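Local structure of putative diflavin flavoprotein A 3 (Synechocystis sp., 6H0C) at residues 50-55 and 78-83; 144-149 and 156-161; 169-174 and 226-231. The protein probably passes electrons from NADH to oxygen, reducing it to water, this chain being its flavodiiron core of metallo-beta-lactamase-like and flavodoxin-like domains. All coordinates share one frame; numbering follows the deposited sequence.

Contact 1: residues 50-55 and 78-83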
loop_
_atom_site.group_PDB
_atom_site.type_symbol
_atom_site.label_atom_id
_atom_site.label_comp_id
_atom_site.label_asym_id
_atom_site.label_seq_id
_atom_site.Cartn_x
_atom_site.Cartn_y
_atom_site.Cartn_z
ATOM N N ALA A 50 -21.029 9.514 -6.414
ATOM C CA ALA A 50 -19.593 9.352 -6.181
ATOM C C ALA A 50 -19.175 7.918 -6.427
ATOM O O ALA A 50 -19.866 6.981 -6.015
ATOM C CB ALA A 50 -19.219 9.770 -4.768
ATOM N N LEU A 51 -18.045 7.761 -7.110
ATOM C CA LEU A 51 -17.450 6.456 -7.352
ATOM C C LEU A 51 -16.113 6.361 -6.624
ATOM O O LEU A 51 -15.221 7.185 -6.860
ATOM C CB LEU A 51 -17.249 6.215 -8.852
ATOM C CG LEU A 51 -16.528 4.912 -9.212
ATOM C CD1 LEU A 51 -17.371 3.711 -8.821
ATOM C CD2 LEU A 51 -16.185 4.872 -10.690
ATOM N N PHE A 52 -15.980 5.370 -5.738
ATOM C CA PHE A 52 -14.713 5.098 -5.051
ATOM C C PHE A 52 -13.824 4.122 -5.821
ATOM O O PHE A 52 -14.256 3.013 -6.144
ATOM C CB PHE A 52 -14.950 4.495 -3.663
ATOM C CG PHE A 52 -15.611 5.424 -2.667
ATOM C CD1 PHE A 52 -14.867 5.995 -1.639
ATOM C CD2 PHE A 52 -16.985 5.672 -2.719
ATOM C CE1 PHE A 52 -15.475 6.814 -0.691
ATOM C CE2 PHE A 52 -17.601 6.493 -1.776
ATOM C CZ PHE A 52 -16.843 7.063 -0.760
ATOM N N ASP A 53 -12.585 4.526 -6.094
ATOM C CA ASP A 53 -11.527 3.582 -6.455
ATOM C C ASP A 53 -11.800 2.643 -7.626
ATOM O O ASP A 53 -11.909 1.425 -7.430
ATOM C CB ASP A 53 -11.197 2.722 -5.244
ATOM C CG ASP A 53 -10.713 3.542 -4.076
ATOM O OD1 ASP A 53 -9.793 4.361 -4.284
ATOM O OD2 ASP A 53 -11.260 3.375 -2.960
ATOM N N PRO A 54 -11.889 3.193 -8.845
ATOM C CA PRO A 54 -11.848 2.298 -10.005
ATOM C C PRO A 54 -10.659 1.365 -9.874
ATOM O O PRO A 54 -9.639 1.759 -9.309
ATOM C CB PRO A 54 -11.673 3.247 -11.194
ATOM C CG PRO A 54 -12.170 4.569 -10.706
ATOM C CD PRO A 54 -11.909 4.615 -9.225
ATOM N N PRO A 55 -10.791 0.136 -10.371
ATOM C CA PRO A 55 -9.717 -0.870 -10.293
ATOM C C PRO A 55 -8.546 -0.568 -11.245
ATOM O O PRO A 55 -8.660 0.313 -12.096
ATOM C CB PRO A 55 -10.429 -2.166 -10.693
ATOM C CG PRO A 55 -11.507 -1.697 -11.654
ATOM C CD PRO A 55 -11.950 -0.330 -11.152
ATOM N N TYR A 78 -18.406 12.670 -8.728
ATOM C CA TYR A 78 -17.128 12.545 -8.032
ATOM C C TYR A 78 -16.445 11.221 -8.262
ATOM O O TYR A 78 -17.100 10.172 -8.320
ATOM C CB TYR A 78 -17.309 12.737 -6.524
ATOM C CG TYR A 78 -17.858 14.093 -6.153
ATOM C CD1 TYR A 78 -17.064 15.236 -6.239
ATOM C CD2 TYR A 78 -19.169 14.231 -5.712
ATOM C CE1 TYR A 78 -17.563 16.476 -5.902
ATOM C CE2 TYR A 78 -19.675 15.466 -5.373
ATOM C CZ TYR A 78 -18.868 16.584 -5.469
ATOM O OH TYR A 78 -19.372 17.815 -5.125
ATOM N N VAL A 79 -15.120 11.277 -8.382
ATOM C CA VAL A 79 -14.312 10.074 -8.282
ATOM C C VAL A 79 -13.390 10.200 -7.064
ATOM O O VAL A 79 -12.504 11.061 -7.008
ATOM C CB VAL A 79 -13.508 9.806 -9.570
ATOM C CG1 VAL A 79 -12.666 8.545 -9.400
ATOM C CG2 VAL A 79 -14.453 9.640 -10.741
ATOM N N ILE A 80 -13.631 9.341 -6.075
ATOM C CA ILE A 80 -12.914 9.398 -4.816
ATOM C C ILE A 80 -11.816 8.336 -4.807
ATOM O O ILE A 80 -12.083 7.156 -5.066
ATOM C CB ILE A 80 -13.878 9.196 -3.624
ATOM C CG1 ILE A 80 -14.992 10.239 -3.670
ATOM C CG2 ILE A 80 -13.136 9.284 -2.302
ATOM C CD1 ILE A 80 -15.976 10.123 -2.519
ATOM N N LEU A 81 -10.582 8.756 -4.532
ATOM C CA LEU A 81 -9.448 7.831 -4.559
ATOM C C LEU A 81 -8.929 7.570 -3.152
ATOM O O LEU A 81 -8.526 8.508 -2.454
ATOM C CB LEU A 81 -8.314 8.378 -5.433
ATOM C CG LEU A 81 -8.688 8.738 -6.862
ATOM C CD1 LEU A 81 -7.535 9.425 -7.568
ATOM C CD2 LEU A 81 -9.102 7.482 -7.599
ATOM N N GLY A 82 -8.939 6.301 -2.740
ATOM C CA GLY A 82 -8.393 5.906 -1.446
ATOM C C GLY A 82 -6.871 5.813 -1.477
ATOM O O GLY A 82 -6.213 5.825 -0.432
ATOM N N HIS A 83 -6.321 5.706 -2.687
ATOM C CA HIS A 83 -4.877 5.688 -2.909
ATOM C C HIS A 83 -4.635 5.828 -4.402
ATOM O O HIS A 83 -5.562 5.665 -5.195
ATOM C CB HIS A 83 -4.230 4.410 -2.373
ATOM C CG HIS A 83 -4.476 3.206 -3.225
ATOM N ND1 HIS A 83 -5.665 2.509 -3.203
ATOM C CD2 HIS A 83 -3.686 2.572 -4.125
ATOM C CE1 HIS A 83 -5.599 1.500 -4.054
ATOM N NE2 HIS A 83 -4.408 1.518 -4.629
HETATM O O HOH W 1 -7.589 3.846 -6.125
#
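One face of the F52 ring is covered by the CD1 methyl of I80, a CH-pi contact in which CD1 lies 4.0 Å from the ring centroid. The two side chains run side by side, and the F169 ring also stacks on F52. The H83 ring has a water over one face and meets Y154 edge-to-face; its ND1 bonds D171 OD1 and its NE2 a citrate ion. Strands 50-52 and 78-80 are parallel strands of a beta-alpha-beta unit, with helix 60-70 between them, in the metallo-beta-lactamase-like domain. L51 joins them twice, its N to Y78 O at 2.9 Å and its O to I80 N at 2.8 Å. A third bond, D53 N to I80 O, comes almost straight off the carbonyl. Flat F52 and branched I80 fill the face shared with A50; L51 and V79 point to the other, where helices 60-70 and 86-98 lie. P54 extends that layer, its CD 4.0 Å from V79 CG1. D53 has a left-handed backbone (phi 55°), and its CG, anti to the carbonyl carbon, turns the carboxylate toward the second loop. H83 falls where the family's H-x-E-x-D-H metal motif begins, but this chain breaks it, R88 replacing the last histidine. A water bridges D53 OD1 and H83 O, and G82, with no side chain to crowd the carboxylate, gives its N to the syn lone pair of D53 OD1 at 2.6 Å.

Contact 2: residues 144-149 and 156-161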
loop_
_atom_site.group_PDB
_atom_site.type_symbol
_atom_site.label_atom_id
_atom_site.label_comp_id
_atom_site.label_asym_id
_atom_site.label_seq_id
_atom_site.Cartn_x
_atom_site.Cartn_y
_atom_site.Cartn_z
ATOM N N LEU A 144 -20.028 12.744 3.824
ATOM C CA LEU A 144 -18.782 12.031 4.009
ATOM C C LEU A 144 -17.787 12.844 4.829
ATOM O O LEU A 144 -17.693 14.063 4.680
ATOM C CB LEU A 144 -18.175 11.683 2.649
ATOM C CG LEU A 144 -19.121 11.018 1.647
ATOM C CD1 LEU A 144 -18.386 10.748 0.328
ATOM C CD2 LEU A 144 -19.732 9.737 2.221
ATOM N N THR A 145 -17.052 12.157 5.702
ATOM C CA THR A 145 -15.910 12.747 6.393
ATOM C C THR A 145 -14.633 12.017 5.966
ATOM O O THR A 145 -14.616 10.788 5.864
ATOM C CB THR A 145 -16.076 12.680 7.924
ATOM O OG1 THR A 145 -17.176 13.506 8.310
ATOM C CG2 THR A 145 -14.824 13.184 8.624
ATOM N N PHE A 146 -13.565 12.764 5.707
ATOM C CA PHE A 146 -12.340 12.140 5.223
ATOM C C PHE A 146 -11.261 12.039 6.296
ATOM O O PHE A 146 -11.119 12.919 7.139
ATOM C CB PHE A 146 -11.834 12.902 3.994
ATOM C CG PHE A 146 -12.803 12.874 2.848
ATOM C CD1 PHE A 146 -13.715 13.906 2.666
ATOM C CD2 PHE A 146 -12.847 11.784 1.988
ATOM C CE1 PHE A 146 -14.634 13.865 1.620
ATOM C CE2 PHE A 146 -13.757 11.737 0.945
ATOM C CZ PHE A 146 -14.654 12.777 0.759
ATOM N N ILE A 147 -10.510 10.946 6.253
ATOM C CA ILE A 147 -9.425 10.680 7.192
ATOM C C ILE A 147 -8.164 10.211 6.464
ATOM O O ILE A 147 -8.080 9.037 6.076
ATOM C CB ILE A 147 -9.798 9.582 8.227
ATOM C CG1 ILE A 147 -11.169 9.850 8.854
ATOM C CG2 ILE A 147 -8.695 9.468 9.283
ATOM C CD1 ILE A 147 -12.302 9.096 8.212
ATOM N N PRO A 148 -7.188 11.121 6.265
ATOM C CA PRO A 148 -5.884 10.706 5.722
ATOM C C PRO A 148 -5.210 9.635 6.599
ATOM O O PRO A 148 -5.159 9.771 7.821
ATOM C CB PRO A 148 -5.072 12.013 5.715
ATOM C CG PRO A 148 -6.110 13.096 5.601
ATOM C CD PRO A 148 -7.275 12.586 6.432
ATOM N N THR A 149 -4.712 8.569 5.985
ATOM C CA THR A 149 -4.060 7.521 6.757
ATOM C C THR A 149 -2.781 7.085 6.047
ATOM O O THR A 149 -2.667 5.949 5.585
ATOM C CB THR A 149 -4.994 6.308 6.980
ATOM O OG1 THR A 149 -5.514 5.859 5.722
ATOM C CG2 THR A 149 -6.159 6.687 7.892
ATOM N N GLY A 156 -0.522 8.560 -0.097
ATOM C CA GLY A 156 -1.725 9.332 -0.342
ATOM C C GLY A 156 -2.978 8.672 0.185
ATOM O O GLY A 156 -4.087 9.065 -0.179
ATOM N N GLN A 157 -2.818 7.668 1.043
ATOM C CA GLN A 157 -3.978 6.887 1.453
ATOM C C GLN A 157 -4.991 7.737 2.214
ATOM O O GLN A 157 -4.630 8.544 3.075
ATOM C CB GLN A 157 -3.569 5.690 2.305
ATOM C CG GLN A 157 -4.721 4.754 2.618
ATOM C CD GLN A 157 -4.252 3.522 3.350
ATOM O OE1 GLN A 157 -3.796 2.561 2.734
ATOM N NE2 GLN A 157 -4.333 3.550 4.670
ATOM N N LEU A 158 -6.260 7.525 1.887
ATOM C CA LEU A 158 -7.351 8.331 2.402
ATOM C C LEU A 158 -8.554 7.457 2.694
ATOM O O LEU A 158 -9.075 6.803 1.794
ATOM C CB LEU A 158 -7.722 9.409 1.390
ATOM C CG LEU A 158 -8.845 10.358 1.799
ATOM C CD1 LEU A 158 -8.372 11.306 2.899
ATOM C CD2 LEU A 158 -9.344 11.130 0.588
ATOM N N CYS A 159 -8.986 7.423 3.951
ATOM C CA CYS A 159 -10.199 6.694 4.310
ATOM C C CYS A 159 -11.385 7.645 4.353
ATOM O O CYS A 159 -11.213 8.848 4.527
ATOM C CB CYS A 159 -10.045 5.993 5.666
ATOM S SG CYS A 159 -8.767 4.702 5.732
ATOM N N THR A 160 -12.586 7.097 4.222
ATOM C CA THR A 160 -13.806 7.894 4.160
ATOM C C THR A 160 -14.912 7.272 5.004
ATOM O O THR A 160 -15.138 6.070 4.931
ATOM C CB THR A 160 -14.325 8.013 2.711
ATOM O OG1 THR A 160 -13.260 8.416 1.841
ATOM C CG2 THR A 160 -15.489 9.012 2.635
ATOM N N TYR A 161 -15.607 8.086 5.792
ATOM C CA TYR A 161 -16.723 7.590 6.579
ATOM C C TYR A 161 -18.043 8.149 6.069
ATOM O O TYR A 161 -18.171 9.357 5.878
ATOM C CB TYR A 161 -16.545 7.951 8.052
ATOM C CG TYR A 161 -17.652 7.413 8.931
ATOM C CD1 TYR A 161 -17.849 6.046 9.062
ATOM C CD2 TYR A 161 -18.499 8.270 9.630
ATOM C CE1 TYR A 161 -18.850 5.540 9.862
ATOM C CE2 TYR A 161 -19.512 7.777 10.433
ATOM C CZ TYR A 161 -19.681 6.405 10.550
ATOM O OH TYR A 161 -20.685 5.883 11.342
#
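Q157 NE2 donates to T149 OG1 at 2.8 Å, an almost straight bond (171°) with the hydroxyl oxygen lying in the plane of the amide. Two torsions bring the groups together: T149 holds OG1 between its backbone N and carbonyl carbon (chi1 53°), while Q157 runs out extended and turns its amide only at the last bond (chi3 -83°). The same NE2 is 3.1 Å from T149 O. Since T149 N also bonds Q157 O, side chain and backbone together close the loop end of a beta hairpin made of strands 144-148 and 158-161. Further along, the hydrogen-bonded pairs I147-C159 and T145-Y161 each supply two backbone bonds; the shorter couple includes I147 N to C159 O at 2.8 Å. P148 has no N-H to give and falls suitably in a non-hydrogen-bonded pair with L158, whose CD1 lies 3.9 Å from P148 CD. On this face the F146 ring runs alongside T160, with CD2 3.4 Å from T160 OG1, and its CD2 also meets L158 CD2 at 3.8 Å. L144 CB packs on T160 CG2, so compact threonine fits between two larger apolar groups. This face packs on the neighbouring sheet, L144 and T160 both touching F52 of strand 49-52. The opposite face, with I147 and C159, packs on L217 of helix 207-217, while strand 167-171 continues the sheet beside strand 158-162.

Contact 3: residues 169-174 and 226-231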
loop_
_atom_site.group_PDB
_atom_site.type_symbol
_atom_site.label_atom_id
_atom_site.label_comp_id
_atom_site.label_asym_id
_atom_site.label_seq_id
_atom_site.Cartn_x
_atom_site.Cartn_y
_atom_site.Cartn_z
ATOM N N PHE A 169 -14.942 3.459 4.500
ATOM C CA PHE A 169 -14.208 3.007 3.330
ATOM C C PHE A 169 -12.728 3.036 3.672
ATOM O O PHE A 169 -12.155 4.109 3.842
ATOM C CB PHE A 169 -14.542 3.880 2.118
ATOM C CG PHE A 169 -15.991 3.818 1.730
ATOM C CD1 PHE A 169 -16.446 2.842 0.851
ATOM C CD2 PHE A 169 -16.905 4.702 2.274
ATOM C CE1 PHE A 169 -17.789 2.765 0.508
ATOM C CE2 PHE A 169 -18.256 4.629 1.939
ATOM C CZ PHE A 169 -18.700 3.662 1.057
ATOM N N THR A 170 -12.125 1.854 3.797
ATOM C CA THR A 170 -10.814 1.718 4.429
ATOM C C THR A 170 -9.658 1.477 3.466
ATOM O O THR A 170 -8.514 1.338 3.908
ATOM C CB THR A 170 -10.798 0.564 5.458
ATOM O OG1 THR A 170 -11.126 -0.665 4.801
ATOM C CG2 THR A 170 -11.810 0.825 6.585
ATOM N N ASP A 171 -9.951 1.419 2.168
ATOM C CA ASP A 171 -8.895 1.276 1.161
ATOM C C ASP A 171 -8.024 0.062 1.530
ATOM O O ASP A 171 -8.546 -1.047 1.703
ATOM C CB ASP A 171 -8.073 2.585 1.050
ATOM C CG ASP A 171 -7.120 2.609 -0.160
ATOM O OD1 ASP A 171 -7.589 2.673 -1.317
ATOM O OD2 ASP A 171 -5.891 2.589 0.053
ATOM N N LYS A 172 -6.717 0.266 1.690
ATOM C CA LYS A 172 -5.820 -0.858 1.900
ATOM C C LYS A 172 -5.899 -1.442 3.309
ATOM O O LYS A 172 -5.380 -2.527 3.550
ATOM C CB LYS A 172 -4.384 -0.448 1.580
ATOM C CG LYS A 172 -4.144 -0.216 0.095
ATOM C CD LYS A 172 -3.993 -1.543 -0.662
ATOM C CE LYS A 172 -3.908 -1.306 -2.174
ATOM N NZ LYS A 172 -3.509 -2.535 -2.933
ATOM N N LEU A 173 -6.554 -0.753 4.234
ATOM C CA LEU A 173 -6.684 -1.299 5.588
ATOM C C LEU A 173 -7.812 -2.335 5.712
ATOM O O LEU A 173 -8.893 -2.157 5.144
ATOM C CB LEU A 173 -6.923 -0.177 6.603
ATOM C CG LEU A 173 -5.782 0.822 6.798
ATOM C CD1 LEU A 173 -6.233 2.002 7.659
ATOM C CD2 LEU A 173 -4.592 0.106 7.422
ATOM N N PHE A 174 -7.544 -3.408 6.455
ATOM C CA PHE A 174 -8.563 -4.380 6.865
ATOM C C PHE A 174 -9.006 -5.350 5.767
ATOM O O PHE A 174 -10.033 -6.016 5.900
ATOM C CB PHE A 174 -9.799 -3.657 7.419
ATOM C CG PHE A 174 -9.555 -2.963 8.725
ATOM C CD1 PHE A 174 -9.091 -3.667 9.821
ATOM C CD2 PHE A 174 -9.793 -1.611 8.858
ATOM C CE1 PHE A 174 -8.858 -3.033 11.031
ATOM C CE2 PHE A 174 -9.571 -0.968 10.070
ATOM C CZ PHE A 174 -9.103 -1.684 11.158
ATOM N N ALA A 226 -15.360 -1.177 4.347
ATOM C CA ALA A 226 -15.418 -1.460 2.919
ATOM C C ALA A 226 -14.021 -1.286 2.341
ATOM O O ALA A 226 -13.630 -0.171 1.998
ATOM C CB ALA A 226 -16.404 -0.544 2.232
ATOM N N PRO A 227 -13.254 -2.388 2.254
ATOM C CA PRO A 227 -11.823 -2.341 1.927
ATOM C C PRO A 227 -11.543 -2.468 0.431
ATOM O O PRO A 227 -12.458 -2.775 -0.347
ATOM C CB PRO A 227 -11.270 -3.551 2.678
ATOM C CG PRO A 227 -12.413 -4.570 2.592
ATOM C CD PRO A 227 -13.712 -3.766 2.529
ATOM N N SER A 228 -10.289 -2.257 0.037
ATOM C CA SER A 228 -9.895 -2.434 -1.364
ATOM C C SER A 228 -10.062 -3.858 -1.862
ATOM O O SER A 228 -10.381 -4.073 -3.038
ATOM C CB SER A 228 -8.433 -2.033 -1.580
ATOM O OG SER A 228 -8.237 -0.657 -1.330
ATOM N N HIS A 229 -9.808 -4.823 -0.979
ATOM C CA HIS A 229 -9.635 -6.218 -1.392
ATOM C C HIS A 229 -10.411 -7.198 -0.530
ATOM O O HIS A 229 -10.347 -7.135 0.704
ATOM C CB HIS A 229 -8.152 -6.607 -1.357
ATOM C CG HIS A 229 -7.261 -5.648 -2.077
ATOM N ND1 HIS A 229 -7.274 -5.509 -3.447
ATOM C CD2 HIS A 229 -6.337 -4.770 -1.616
ATOM C CE1 HIS A 229 -6.395 -4.589 -3.801
ATOM N NE2 HIS A 229 -5.814 -4.126 -2.709
ATOM N N GLY A 230 -11.127 -8.111 -1.180
ATOM C CA GLY A 230 -11.796 -9.193 -0.480
ATOM C C GLY A 230 -13.228 -8.856 -0.112
ATOM O O GLY A 230 -13.798 -7.894 -0.628
ATOM N N PRO A 231 -13.822 -9.645 0.792
ATOM C CA PRO A 231 -15.197 -9.374 1.212
ATOM C C PRO A 231 -15.290 -8.093 2.016
ATOM O O PRO A 231 -14.291 -7.646 2.592
ATOM C CB PRO A 231 -15.539 -10.579 2.089
ATOM C CG PRO A 231 -14.224 -10.995 2.655
ATOM C CD PRO A 231 -13.231 -10.772 1.533
HETATM O O HOH W 2 -12.167 1.312 0.324
HETATM O O HOH W 3 -7.978 -3.857 1.465
HETATM O O HOH W 4 -9.241 0.976 -2.808
#
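K172 NZ donates to H229 NE2 at 2.8 Å, meeting the imidazole at its edge and close to the ring plane. The lysine chain bends at chi2 (-78°) to reach across, and NZ also bonds a citrate ion, probably from the crystallisation liquor. The other ring nitrogen of H229, ND1, is taken by T38 O, so both nitrogens have partners. Among the backbone groups, A226 O accepts twice, from T170 N at 3.1 Å and from a water at 2.7 Å; that water in turn accepts from D171 N. D171 O is likewise doubly used, by S228 N at 2.7 Å and by a second water at 2.9 Å, which also accepts from H229 N. The carbonyl of P227 is taken by Y42 OH and N40 ND2. Residues 170 to 173 form a type II' turn, tied by L173 N to T170 O at 2.9 Å and reinforced by T170 OG1 to L173 O at 2.7 Å. D171 takes the positive-phi corner (phi 53°), and its OD1 accepts from H83 ND1 and a further water. A226 is small enough for its CB to sit 3.7 Å from F169 CD1. G230 adopts backbone angles that suit a residue without CB. The C-terminal ends of two parallel strands place D171, K172 and H229 round one citrate-holding pocket, consistent with the diiron site of metallo-beta-lactamase-like flavodiiron proteins.

From the N terminus, the three contacts close one after another without nesting or crossing. Contact 1 closes the crossover through helix 60-70 inside the first sheet. Contact 2 spans the short loop of a hairpin in the second sheet, and contact 3 closes a long excursion through helices 189-202 and 207-217, adding strand 224-227 at that sheet's edge. Strands 158-162 and 167-171 are neighbours, T160 O bonding F169 N, so contacts 2 and 3 share one sheet. The two sheets face each other across F52, I80, L144 and T160, as in the alpha-beta-beta-alpha sandwich. G82 O to L158 N ties contact 1 to contact 2, and the loop at H83 reaches contact 3.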